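PDB 5YVD: Nsp15 from Middle East respiratory syndrome-related coronavirus, which acts as a hexameric endoribonuclease of the coronavirus replicase and probably cuts viral RNA at uridylates. Local coordinates for residues 1-6 with 19-24; 29-34 with 41-46; 190-195 with 317-322; 245-250 with 292-297. One frame throughout, in Å; residues are numbered along the deposited sequence.

Contact 1. Residues 1-6 with 19-24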
loop_
_atom_site.group_PDB
_atom_site.type_symbol
_atom_site.label_atom_id
_atom_site.label_comp_id
_atom_site.label_asym_id
_atom_site.label_seq_id
_atom_site.Cartn_x
_atom_site.Cartn_y
_atom_site.Cartn_z
ATOM N N GLY A 1 3.427 -4.490 -24.532
ATOM C CA GLY A 1 2.476 -4.716 -23.400
ATOM C C GLY A 1 3.010 -5.572 -22.256
ATOM O O GLY A 1 3.849 -6.482 -22.418
ATOM N N LEU A 2 2.483 -5.277 -21.078
ATOM C CA LEU A 2 2.887 -5.922 -19.841
ATOM C C LEU A 2 3.218 -7.402 -19.934
ATOM O O LEU A 2 4.344 -7.801 -19.609
ATOM C CB LEU A 2 1.803 -5.722 -18.789
ATOM C CG LEU A 2 2.102 -6.242 -17.391
ATOM C CD1 LEU A 2 3.363 -5.660 -16.737
ATOM C CD2 LEU A 2 0.879 -5.911 -16.580
ATOM N N GLU A 3 2.261 -8.229 -20.347
ATOM C CA GLU A 3 2.539 -9.684 -20.341
ATOM C C GLU A 3 3.546 -10.103 -21.383
ATOM O O GLU A 3 4.207 -11.131 -21.232
ATOM C CB GLU A 3 1.306 -10.586 -20.391
ATOM C CG GLU A 3 -0.019 -9.974 -20.742
ATOM C CD GLU A 3 -0.583 -9.158 -19.616
ATOM O OE1 GLU A 3 -0.922 -9.761 -18.571
ATOM O OE2 GLU A 3 -0.674 -7.917 -19.802
ATOM N N ASN A 4 3.702 -9.287 -22.410
ATOM C CA ASN A 4 4.691 -9.537 -23.444
ATOM C C ASN A 4 6.091 -9.197 -22.944
ATOM O O ASN A 4 7.082 -9.879 -23.245
ATOM C CB ASN A 4 4.374 -8.737 -24.704
ATOM C CG ASN A 4 5.477 -8.806 -25.708
ATOM O OD1 ASN A 4 6.118 -7.808 -25.996
ATOM N ND2 ASN A 4 5.746 -9.999 -26.206
ATOM N N ILE A 5 6.156 -8.142 -22.161
ATOM C CA ILE A 5 7.398 -7.754 -21.536
ATOM C C ILE A 5 7.841 -8.841 -20.576
ATOM O O ILE A 5 8.993 -9.252 -20.586
ATOM C CB ILE A 5 7.211 -6.416 -20.820
ATOM C CG1 ILE A 5 7.117 -5.325 -21.870
ATOM C CG2 ILE A 5 8.346 -6.156 -19.847
ATOM C CD1 ILE A 5 6.304 -4.140 -21.439
ATOM N N ALA A 6 6.907 -9.319 -19.761
ATOM C CA ALA A 6 7.174 -10.451 -18.884
ATOM C C ALA A 6 7.723 -11.642 -19.655
ATOM O O ALA A 6 8.564 -12.375 -19.157
ATOM C CB ALA A 6 5.904 -10.848 -18.153
ATOM N N GLU A 19 7.752 -11.965 -29.682
ATOM C CA GLU A 19 6.333 -12.124 -29.390
ATOM C C GLU A 19 6.088 -13.207 -28.363
ATOM O O GLU A 19 6.818 -14.189 -28.327
ATOM C CB GLU A 19 5.533 -12.421 -30.668
ATOM C CG GLU A 19 4.758 -11.203 -31.144
ATOM C CD GLU A 19 4.350 -11.286 -32.604
ATOM O OE1 GLU A 19 3.816 -12.345 -33.039
ATOM O OE2 GLU A 19 4.560 -10.271 -33.306
ATOM N N GLY A 20 5.048 -13.017 -27.541
ATOM C CA GLY A 20 4.665 -13.989 -26.503
ATOM C C GLY A 20 4.014 -13.318 -25.322
ATOM O O GLY A 20 4.179 -12.109 -25.144
ATOM N N GLU A 21 3.260 -14.089 -24.531
ATOM C CA GLU A 21 2.569 -13.573 -23.330
ATOM C C GLU A 21 2.800 -14.468 -22.124
ATOM O O GLU A 21 2.867 -15.676 -22.264
ATOM C CB GLU A 21 1.055 -13.455 -23.566
ATOM C CG GLU A 21 0.570 -12.054 -23.926
ATOM C CD GLU A 21 0.849 -11.678 -25.377
ATOM O OE1 GLU A 21 0.535 -12.504 -26.255
ATOM O OE2 GLU A 21 1.366 -10.562 -25.652
ATOM N N LEU A 22 2.923 -13.876 -20.940
ATOM C CA LEU A 22 2.848 -14.638 -19.699
ATOM C C LEU A 22 1.790 -14.024 -18.787
ATOM O O LEU A 22 1.548 -12.844 -18.846
ATOM C CB LEU A 22 4.201 -14.639 -18.993
ATOM C CG LEU A 22 5.330 -15.486 -19.615
ATOM C CD1 LEU A 22 6.546 -15.428 -18.697
ATOM C CD2 LEU A 22 4.934 -16.938 -19.889
ATOM N N PRO A 23 1.144 -14.820 -17.936
ATOM C CA PRO A 23 0.226 -14.158 -16.996
ATOM C C PRO A 23 1.012 -13.408 -15.929
ATOM O O PRO A 23 2.026 -13.906 -15.472
ATOM C CB PRO A 23 -0.574 -15.305 -16.387
ATOM C CG PRO A 23 0.171 -16.560 -16.725
ATOM C CD PRO A 23 1.237 -16.275 -17.741
ATOM N N VAL A 24 0.543 -12.217 -15.563
ATOM C CA VAL A 24 1.230 -11.309 -14.646
ATOM C C VAL A 24 0.249 -10.756 -13.606
ATOM O O VAL A 24 -0.852 -10.336 -13.964
ATOM C CB VAL A 24 1.808 -10.102 -15.421
ATOM C CG1 VAL A 24 2.401 -9.062 -14.483
ATOM C CG2 VAL A 24 2.870 -10.554 -16.411
#

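Contact 2. Residues 29-34 with 41-46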
loop_
_atom_site.group_PDB
_atom_site.type_symbol
_atom_site.label_atom_id
_atom_site.label_comp_id
_atom_site.label_asym_id
_atom_site.label_seq_id
_atom_site.Cartn_x
_atom_site.Cartn_y
_atom_site.Cartn_z
ATOM N N ASP A 29 4.178 -3.003 -4.795
ATOM C CA ASP A 29 5.488 -2.750 -5.358
ATOM C C ASP A 29 6.069 -3.930 -6.163
ATOM O O ASP A 29 7.182 -3.821 -6.686
ATOM C CB ASP A 29 6.426 -2.393 -4.207
ATOM C CG ASP A 29 6.625 -3.554 -3.242
ATOM O OD1 ASP A 29 7.762 -3.781 -2.790
ATOM O OD2 ASP A 29 5.637 -4.269 -2.958
ATOM N N LYS A 30 5.330 -5.037 -6.296
ATOM C CA LYS A 30 5.899 -6.251 -6.907
ATOM C C LYS A 30 5.223 -6.746 -8.190
ATOM O O LYS A 30 4.070 -6.436 -8.477
ATOM C CB LYS A 30 5.932 -7.381 -5.882
ATOM C CG LYS A 30 6.797 -7.054 -4.675
ATOM C CD LYS A 30 6.797 -8.167 -3.630
ATOM C CE LYS A 30 6.832 -7.605 -2.216
ATOM N NZ LYS A 30 8.071 -6.822 -1.975
ATOM N N ILE A 31 5.981 -7.522 -8.959
ATOM C CA ILE A 31 5.469 -8.215 -10.133
ATOM C C ILE A 31 5.624 -9.745 -9.961
ATOM O O ILE A 31 6.708 -10.241 -9.645
ATOM C CB ILE A 31 6.204 -7.764 -11.395
ATOM C CG1 ILE A 31 6.014 -6.266 -11.623
ATOM C CG2 ILE A 31 5.731 -8.553 -12.606
ATOM C CD1 ILE A 31 4.720 -5.875 -12.290
ATOM N N PHE A 32 4.521 -10.478 -10.147
ATOM C CA PHE A 32 4.552 -11.938 -10.095
ATOM C C PHE A 32 4.105 -12.545 -11.395
ATOM O O PHE A 32 3.329 -11.938 -12.100
ATOM C CB PHE A 32 3.619 -12.438 -9.022
ATOM C CG PHE A 32 4.018 -12.052 -7.642
ATOM C CD1 PHE A 32 4.656 -12.951 -6.818
ATOM C CD2 PHE A 32 3.710 -10.804 -7.150
ATOM C CE1 PHE A 32 5.010 -12.591 -5.532
ATOM C CE2 PHE A 32 4.029 -10.452 -5.856
ATOM C CZ PHE A 32 4.682 -11.341 -5.051
ATOM N N THR A 33 4.559 -13.754 -11.688
ATOM C CA THR A 33 4.074 -14.483 -12.870
ATOM C C THR A 33 3.730 -15.915 -12.497
ATOM O O THR A 33 4.407 -16.525 -11.682
ATOM C CB THR A 33 5.128 -14.455 -14.016
ATOM O OG1 THR A 33 4.552 -14.843 -15.272
ATOM C CG2 THR A 33 6.318 -15.358 -13.702
ATOM N N LYS A 34 2.674 -16.462 -13.086
ATOM C CA LYS A 34 2.356 -17.882 -12.883
ATOM C C LYS A 34 3.405 -18.694 -13.599
ATOM O O LYS A 34 3.699 -18.418 -14.741
ATOM C CB LYS A 34 0.961 -18.247 -13.404
ATOM C CG LYS A 34 -0.087 -18.431 -12.314
ATOM C CD LYS A 34 -1.512 -18.484 -12.872
ATOM C CE LYS A 34 -1.844 -19.784 -13.603
ATOM N NZ LYS A 34 -1.860 -20.950 -12.679
ATOM N N CYS A 41 7.895 -14.073 -7.939
ATOM C CA CYS A 41 8.263 -12.668 -7.997
ATOM C C CYS A 41 9.350 -12.397 -9.016
ATOM O O CYS A 41 10.422 -12.972 -8.914
ATOM C CB CYS A 41 8.775 -12.227 -6.629
ATOM S SG CYS A 41 8.872 -10.447 -6.486
ATOM N N MET A 42 9.071 -11.511 -9.974
ATOM C CA MET A 42 10.022 -11.116 -11.013
ATOM C C MET A 42 10.576 -9.699 -10.847
ATOM O O MET A 42 11.444 -9.288 -11.618
ATOM C CB MET A 42 9.346 -11.085 -12.358
ATOM C CG MET A 42 9.055 -12.405 -13.027
ATOM S SD MET A 42 8.607 -11.987 -14.725
ATOM C CE MET A 42 7.038 -11.182 -14.500
ATOM N N PHE A 43 10.070 -8.912 -9.904
ATOM C CA PHE A 43 10.537 -7.532 -9.816
ATOM C C PHE A 43 10.100 -6.859 -8.519
ATOM O O PHE A 43 9.013 -7.137 -7.992
ATOM C CB PHE A 43 10.031 -6.752 -11.030
ATOM C CG PHE A 43 10.533 -5.347 -11.106
ATOM C CD1 PHE A 43 11.826 -5.092 -11.514
ATOM C CD2 PHE A 43 9.695 -4.274 -10.797
ATOM C CE1 PHE A 43 12.295 -3.787 -11.605
ATOM C CE2 PHE A 43 10.153 -2.972 -10.869
ATOM C CZ PHE A 43 11.459 -2.726 -11.279
ATOM N N GLU A 44 10.963 -5.971 -8.023
ATOM C CA GLU A 44 10.745 -5.245 -6.765
ATOM C C GLU A 44 10.976 -3.745 -7.047
ATOM O O GLU A 44 12.115 -3.262 -7.211
ATOM C CB GLU A 44 11.671 -5.792 -5.668
ATOM C CG GLU A 44 11.207 -5.578 -4.225
ATOM C CD GLU A 44 11.632 -6.712 -3.282
ATOM O OE1 GLU A 44 11.218 -7.862 -3.543
ATOM O OE2 GLU A 44 12.358 -6.458 -2.284
ATOM N N ASN A 45 9.871 -3.023 -7.151
ATOM C CA ASN A 45 9.902 -1.628 -7.468
ATOM C C ASN A 45 10.574 -0.850 -6.379
ATOM O O ASN A 45 10.072 -0.831 -5.259
ATOM C CB ASN A 45 8.472 -1.116 -7.598
ATOM C CG ASN A 45 8.407 0.279 -8.138
ATOM O OD1 ASN A 45 9.424 0.877 -8.487
ATOM N ND2 ASN A 45 7.200 0.802 -8.246
ATOM N N LYS A 46 11.676 -0.171 -6.702
ATOM C CA LYS A 46 12.276 0.810 -5.779
ATOM C C LYS A 46 12.223 2.227 -6.330
ATOM O O LYS A 46 12.967 3.092 -5.908
ATOM C CB LYS A 46 13.722 0.433 -5.479
ATOM C CG LYS A 46 13.933 -1.028 -5.122
ATOM C CD LYS A 46 13.094 -1.437 -3.930
ATOM C CE LYS A 46 13.699 -2.642 -3.236
ATOM N NZ LYS A 46 13.176 -2.724 -1.840
#

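Contact 3. Residues 190-195 with 317-322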
loop_
_atom_site.group_PDB
_atom_site.type_symbol
_atom_site.label_atom_id
_atom_site.label_comp_id
_atom_site.label_asym_id
_atom_site.label_seq_id
_atom_site.Cartn_x
_atom_site.Cartn_y
_atom_site.Cartn_z
ATOM N N ILE A 190 41.005 15.731 -14.323
ATOM C CA ILE A 190 41.390 14.554 -13.554
ATOM C C ILE A 190 40.103 13.710 -13.442
ATOM O O ILE A 190 38.998 14.257 -13.592
ATOM C CB ILE A 190 42.019 15.032 -12.197
ATOM C CG1 ILE A 190 43.545 15.063 -12.314
ATOM C CG2 ILE A 190 41.625 14.211 -10.975
ATOM C CD1 ILE A 190 44.173 13.728 -12.644
ATOM N N TYR A 191 40.213 12.394 -13.233
ATOM C CA TYR A 191 38.997 11.582 -12.994
ATOM C C TYR A 191 38.991 10.803 -11.682
ATOM O O TYR A 191 39.952 10.107 -11.365
ATOM C CB TYR A 191 38.786 10.597 -14.126
ATOM C CG TYR A 191 38.269 11.208 -15.382
ATOM C CD1 TYR A 191 36.929 11.603 -15.486
ATOM C CD2 TYR A 191 39.100 11.380 -16.481
ATOM C CE1 TYR A 191 36.434 12.162 -16.655
ATOM C CE2 TYR A 191 38.626 11.935 -17.657
ATOM C CZ TYR A 191 37.290 12.325 -17.748
ATOM O OH TYR A 191 36.818 12.875 -18.931
ATOM N N THR A 192 37.888 10.892 -10.939
ATOM C CA THR A 192 37.641 9.981 -9.818
ATOM C C THR A 192 37.523 8.597 -10.405
ATOM O O THR A 192 37.360 8.464 -11.603
ATOM C CB THR A 192 36.348 10.334 -9.068
ATOM O OG1 THR A 192 35.258 10.424 -9.992
ATOM C CG2 THR A 192 36.498 11.658 -8.339
ATOM N N GLN A 193 37.607 7.558 -9.593
ATOM C CA GLN A 193 37.816 6.198 -10.149
ATOM C C GLN A 193 36.707 5.200 -9.879
ATOM O O GLN A 193 36.843 4.042 -10.232
ATOM C CB GLN A 193 39.131 5.616 -9.630
ATOM C CG GLN A 193 40.342 6.399 -10.056
ATOM C CD GLN A 193 40.654 6.201 -11.509
ATOM O OE1 GLN A 193 40.538 5.106 -12.041
ATOM N NE2 GLN A 193 41.058 7.267 -12.162
ATOM N N SER A 194 35.636 5.638 -9.226
ATOM C CA SER A 194 34.440 4.820 -9.071
ATOM C C SER A 194 34.686 3.486 -8.330
ATOM O O SER A 194 34.033 2.494 -8.615
ATOM C CB SER A 194 33.830 4.538 -10.463
ATOM O OG SER A 194 33.513 5.741 -11.168
ATOM N N ARG A 195 35.617 3.451 -7.383
ATOM C CA ARG A 195 35.845 2.239 -6.596
ATOM C C ARG A 195 35.020 2.309 -5.332
ATOM O O ARG A 195 34.387 3.342 -5.038
ATOM C CB ARG A 195 37.324 2.095 -6.239
ATOM C CG ARG A 195 38.204 1.887 -7.448
ATOM C CD ARG A 195 39.681 1.934 -7.103
ATOM N NE ARG A 195 40.108 3.297 -6.798
ATOM C CZ ARG A 195 41.371 3.698 -6.747
ATOM N NH1 ARG A 195 42.357 2.840 -7.002
ATOM N NH2 ARG A 195 41.647 4.969 -6.443
ATOM N N VAL A 317 39.680 22.658 -8.554
ATOM C CA VAL A 317 40.302 21.619 -9.385
ATOM C C VAL A 317 39.337 21.080 -10.438
ATOM O O VAL A 317 38.196 20.764 -10.106
ATOM C CB VAL A 317 40.814 20.422 -8.561
ATOM C CG1 VAL A 317 41.607 19.473 -9.452
ATOM C CG2 VAL A 317 41.684 20.874 -7.385
ATOM N N PRO A 318 39.795 20.968 -11.707
ATOM C CA PRO A 318 38.992 20.330 -12.735
ATOM C C PRO A 318 39.046 18.805 -12.588
ATOM O O PRO A 318 40.114 18.212 -12.700
ATOM C CB PRO A 318 39.652 20.796 -14.035
ATOM C CG PRO A 318 41.071 21.008 -13.677
ATOM C CD PRO A 318 41.086 21.447 -12.243
ATOM N N ILE A 319 37.889 18.206 -12.310
ATOM C CA ILE A 319 37.727 16.784 -12.058
ATOM C C ILE A 319 36.387 16.303 -12.586
ATOM O O ILE A 319 35.377 16.997 -12.443
ATOM C CB ILE A 319 37.694 16.487 -10.548
ATOM C CG1 ILE A 319 38.992 16.923 -9.872
ATOM C CG2 ILE A 319 37.467 15.001 -10.302
ATOM C CD1 ILE A 319 38.948 16.875 -8.363
ATOM N N ASP A 320 36.349 15.109 -13.161
ATOM C CA ASP A 320 35.068 14.518 -13.547
ATOM C C ASP A 320 34.220 15.515 -14.377
ATOM O O ASP A 320 32.988 15.606 -14.219
ATOM C CB ASP A 320 34.285 14.036 -12.293
ATOM C CG ASP A 320 34.850 12.727 -11.687
ATOM O OD1 ASP A 320 35.839 12.182 -12.195
ATOM O OD2 ASP A 320 34.298 12.224 -10.691
ATOM N N LEU A 321 34.900 16.262 -15.242
ATOM C CA LEU A 321 34.261 17.165 -16.194
ATOM C C LEU A 321 33.575 18.418 -15.597
ATOM O O LEU A 321 32.985 19.177 -16.350
ATOM C CB LEU A 321 33.314 16.389 -17.118
ATOM C CG LEU A 321 33.924 15.147 -17.802
ATOM C CD1 LEU A 321 32.892 14.346 -18.588
ATOM C CD2 LEU A 321 35.075 15.503 -18.731
ATOM N N THR A 322 33.684 18.631 -14.277
ATOM C CA THR A 322 33.236 19.870 -13.580
ATOM C C THR A 322 34.420 20.530 -12.877
ATOM O O THR A 322 35.565 20.067 -12.989
ATOM C CB THR A 322 32.222 19.583 -12.451
ATOM O OG1 THR A 322 31.756 18.236 -12.551
ATOM C CG2 THR A 322 31.045 20.565 -12.479
#

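Contact 4. Residues 245-250 with 292-297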
loop_
_atom_site.group_PDB
_atom_site.type_symbol
_atom_site.label_atom_id
_atom_site.label_comp_id
_atom_site.label_asym_id
_atom_site.label_seq_id
_atom_site.Cartn_x
_atom_site.Cartn_y
_atom_site.Cartn_z
ATOM N N LEU A 245 40.259 11.913 6.908
ATOM C CA LEU A 245 39.810 10.757 6.145
ATOM C C LEU A 245 38.940 11.175 4.944
ATOM O O LEU A 245 37.779 10.816 4.859
ATOM C CB LEU A 245 39.099 9.751 7.054
ATOM C CG LEU A 245 38.987 8.319 6.511
ATOM C CD1 LEU A 245 40.310 7.541 6.547
ATOM C CD2 LEU A 245 37.913 7.540 7.266
ATOM N N HIS A 246 39.519 11.920 4.009
ATOM C CA HIS A 246 38.758 12.459 2.888
ATOM C C HIS A 246 39.065 11.767 1.546
ATOM O O HIS A 246 38.512 12.138 0.501
ATOM C CB HIS A 246 38.961 13.977 2.817
ATOM C CG HIS A 246 38.467 14.698 4.042
ATOM N ND1 HIS A 246 37.126 14.804 4.355
ATOM C CD2 HIS A 246 39.134 15.311 5.047
ATOM C CE1 HIS A 246 36.991 15.454 5.497
ATOM N NE2 HIS A 246 38.194 15.777 5.936
ATOM N N LEU A 247 39.902 10.732 1.575
ATOM C CA LEU A 247 40.298 10.072 0.338
ATOM C C LEU A 247 39.934 8.611 0.442
ATOM O O LEU A 247 40.165 8.003 1.471
ATOM C CB LEU A 247 41.790 10.263 0.078
ATOM C CG LEU A 247 42.223 9.884 -1.341
ATOM C CD1 LEU A 247 41.792 10.960 -2.323
ATOM C CD2 LEU A 247 43.728 9.639 -1.444
ATOM N N LEU A 248 39.363 8.046 -0.619
ATOM C CA LEU A 248 38.709 6.750 -0.503
ATOM C C LEU A 248 39.694 5.639 -0.182
ATOM O O LEU A 248 39.390 4.741 0.615
ATOM C CB LEU A 248 37.904 6.377 -1.740
ATOM C CG LEU A 248 37.229 4.986 -1.610
ATOM C CD1 LEU A 248 36.107 4.997 -0.571
ATOM C CD2 LEU A 248 36.689 4.451 -2.936
ATOM N N ILE A 249 40.868 5.676 -0.791
ATOM C CA ILE A 249 41.853 4.629 -0.533
ATOM C C ILE A 249 42.180 4.551 0.980
ATOM O O ILE A 249 42.370 3.462 1.531
ATOM C CB ILE A 249 43.111 4.813 -1.406
ATOM C CG1 ILE A 249 44.076 3.621 -1.241
ATOM C CG2 ILE A 249 43.803 6.132 -1.083
ATOM C CD1 ILE A 249 45.213 3.616 -2.248
ATOM N N GLY A 250 42.221 5.702 1.645
ATOM C CA GLY A 250 42.444 5.750 3.086
ATOM C C GLY A 250 41.272 5.184 3.890
ATOM O O GLY A 250 41.470 4.505 4.900
ATOM N N ILE A 292 36.469 11.615 -1.657
ATOM C CA ILE A 292 36.721 11.493 -3.095
ATOM C C ILE A 292 37.638 10.305 -3.337
ATOM O O ILE A 292 38.579 10.078 -2.581
ATOM C CB ILE A 292 37.448 12.720 -3.650
ATOM C CG1 ILE A 292 36.925 13.991 -3.010
ATOM C CG2 ILE A 292 37.285 12.816 -5.152
ATOM C CD1 ILE A 292 35.488 14.323 -3.401
ATOM N N ASP A 293 37.375 9.569 -4.402
ATOM C CA ASP A 293 38.222 8.461 -4.810
ATOM C C ASP A 293 39.110 8.904 -5.967
ATOM O O ASP A 293 38.847 8.596 -7.123
ATOM C CB ASP A 293 37.353 7.271 -5.213
ATOM C CG ASP A 293 38.151 6.129 -5.773
ATOM O OD1 ASP A 293 37.568 5.311 -6.492
ATOM O OD2 ASP A 293 39.357 6.025 -5.489
ATOM N N LEU A 294 40.153 9.652 -5.656
ATOM C CA LEU A 294 41.158 9.979 -6.660
ATOM C C LEU A 294 42.258 8.938 -6.628
ATOM O O LEU A 294 42.571 8.391 -5.569
ATOM C CB LEU A 294 41.784 11.345 -6.391
ATOM C CG LEU A 294 40.811 12.510 -6.468
ATOM C CD1 LEU A 294 41.399 13.714 -5.724
ATOM C CD2 LEU A 294 40.458 12.839 -7.923
ATOM N N LYS A 295 42.843 8.685 -7.791
ATOM C CA LYS A 295 44.147 8.046 -7.861
ATOM C C LYS A 295 45.008 8.773 -6.844
ATOM O O LYS A 295 45.018 10.001 -6.818
ATOM C CB LYS A 295 44.724 8.202 -9.260
ATOM C CG LYS A 295 46.002 7.421 -9.519
ATOM C CD LYS A 295 45.711 6.028 -10.053
ATOM C CE LYS A 295 45.333 6.040 -11.530
ATOM N NZ LYS A 295 46.465 6.366 -12.442
ATOM N N LEU A 296 45.692 8.039 -5.973
ATOM C CA LEU A 296 46.423 8.686 -4.874
ATOM C C LEU A 296 47.543 9.590 -5.402
ATOM O O LEU A 296 47.778 10.674 -4.872
ATOM C CB LEU A 296 46.995 7.645 -3.925
ATOM C CG LEU A 296 47.975 8.093 -2.841
ATOM C CD1 LEU A 296 47.294 8.969 -1.804
ATOM C CD2 LEU A 296 48.581 6.865 -2.193
ATOM N N ASP A 297 48.214 9.145 -6.459
ATOM C CA ASP A 297 49.217 9.964 -7.124
ATOM C C ASP A 297 48.645 11.318 -7.542
ATOM O O ASP A 297 49.288 12.358 -7.411
ATOM C CB ASP A 297 49.743 9.269 -8.376
ATOM C CG ASP A 297 50.278 7.891 -8.102
ATOM O OD1 ASP A 297 51.509 7.751 -8.103
ATOM O OD2 ASP A 297 49.470 6.959 -7.902
HETATM O O HOH W 1 40.969 7.043 -3.401
#

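Contact 1. Residues 1-6 with 19-24
In helix 2-12, Leu2 lays its branch point obliquely against Val24, with CG 4.1 Å from Val24 CG1; its other neighbours include Phe55 of helix 51-59 and Leu2 of the second subunit. At Glu3 the backbone makes the link: Glu3 O accepts Leu22 N at 3.0 Å. The aliphatic part of Glu3 crosses that of Glu21, CG to CG 3.8 Å, while its carboxylate turns to Leu2 N of the second subunit. Asn4 swings CG opposite its backbone N (chi1 171°), which brings the amide beside the returning chain. Its ND2 gives Gly20 O a nearly straight bond of 2.8 Å, lying in the carbonyl plane on a lone pair and also in the plane of its own amide. A second bond from ND2 to Val18 O fixes the rotation of this amide. One turn on from Leu2, Ala6 sets CB 3.5 Å from Val24 CG2 and 4.2 Å from Leu22 CB, so the Ala6 methyl touches both Val24 and Leu22. The arrangement is that of an N-terminal helix folded against the extended segment that enters strand 24-27, within the oligomerisation domain of coronavirus Nsp15.

Contact 2. Residues 29-34 with 41-46
Ile31 is bonded through both its backbone N and its O: Met42 N gives a bond to Ile31 O at 2.7 Å, and Ile31 N reaches Phe43 O at 3.2 Å. A third backbone bond, from Asn45 N to Asp29 O at 2.8 Å, closes the end of the ladder. Lys30 with Glu44 and Phe32 with Cys41 are non-hydrogen-bonded antiparallel pairs. The pairing slips by one residue between them, because Met42 is inserted opposite Ile31 as a beta bulge in the hairpin of strands 30-35 and 38-44, part of the three-stranded antiparallel sheet of the oligomerisation domain.

Charged groups gather on the face that carries Lys30 and Glu44. Bends at the last two torsions of Lys30 curl NZ back to Asp29 OD1, met on its syn side at 3.2 Å, and leave it 3.7 Å from Glu44 OE1, a long salt bridge. Lys46 extends the network by another long bridge to Glu44 OE2.

On the same face, Cys41 holds SG opposite its backbone N (chi1 -166°) and over the face of the Phe32 ring, 4.7 Å from the centroid and 18° off the normal.

Apolar packing dominates the side bearing Ile31. The bent tail of Met42 crosses this residue with CE 3.5 Å from Ile31 CG2, and CE also touches Thr33 CB, whose hydroxyl is bonded to Pro23 O. Phe43 meets Ile31 through CB, 4.0 Å from Ile31 CB, while its ring goes on to Tyr58 of helix 51-59.

Contact 3. Residues 190-195 with 317-322
Tyr191 crosses the tight turn after strand 312-319 obliquely and touches it from CB to OH. CB lies 3.9 Å from Asp320 OD1. With CG beside the backbone N (chi1 -75°), the ring offers an edge to the same oxygen, CD1 to Asp320 OD1 being 3.5 Å and OD1 lying near the ring plane; ring and carboxylate are turned 34° apart. Further out, CE1 meets Leu321 CG at 4.1 Å, CZ meets Leu321 CD2 at 4.0 Å, and OH passes the same methyl to bond with Val149 O. The backbones form a single bridge, Ile190 N to Pro318 O at 3.1 Å and Asp320 N to Ile190 O at 2.8 Å, just where the chain enters the type I' turn from Ile319 to Thr322. Asp320 OD1 takes Thr192 N at 2.7 Å on the syn side, 28° out of the carboxylate plane. OD2 has the hydroxyl of Thr271 as a partner, and Lys70, from the middle domain, bonds to Thr192 OG1. A buried carboxylate so held by a backbone N-H and a hydroxyl, with Lys70 bonded to the neighbouring Thr192, would probably favour the ionised form; it ties loop 190-195 to the turn between strands 312-319 and 322-331.

Contact 4. Residues 245-250 with 292-297
Leu247 and Ile292 form a single backbone bridge, with Ile292 N bonded to His246 O at 3.0 Å and Leu248 N to Ile292 O at 2.9 Å. This joins two loops of the EndoU-type endoribonuclease domain just before their helices: Leu247 is the N-cap residue of helix 248-255, and segment 292-297 runs from strand 285-291 to Lys295, the N-cap residue of helix 296-304.

The branches of Leu247 carry much of the apolar contact. Its CG stands opposite the backbone N (chi1 -167°), which sends the fork across the bridge: CD1 settles 4.1 Å from Leu294 CB, while CD2 meets Leu296 CD1 at 3.6 Å, the two leucines crossing at about a right angle. Phe299 of helix 296-304 packs against Leu247 as well.

Leu248 leans on Asp293, CB to CB 3.6 Å, and its CD2 lies against the carboxylate carbon CG. The leucine thus shields one side of a buried acid whose OD2 forms a salt bridge with Arg195, which probably offsets its charge. His246 turns its ring from the bridge: ND1 bonds to Ser290 O, and NE2 to a bound glycerol.

One water spans the two segments at the start of helix 248-255, accepting from Ile249 N at 2.9 Å and donating to Asp293 OD2 at 2.8 Å and to Leu294 O at 3.0 Å.

The contacts fall into two pairs in different domains. Contacts 1 and 2 come first along the chain, with centres 13 Å apart in the N-terminal oligomerisation domain, 33 and 27 Å from the chain's centre; they meet where Ala6 of helix 2-12 packs on Met42. Contacts 3 and 4 belong to the endoribonuclease domain, nearer that centre, with centres 12 Å apart, and contact 4 falls within the span bracketed by contact 3. Gln193 and Asp293 join this pair by a backbone bond. Between the pairs, centres are 37 to 47 Å apart and nothing touches. Contacts 1 and 2 have neighbouring subunits within reach; none touches contacts 3 and 4, in the domain expected to cut RNA.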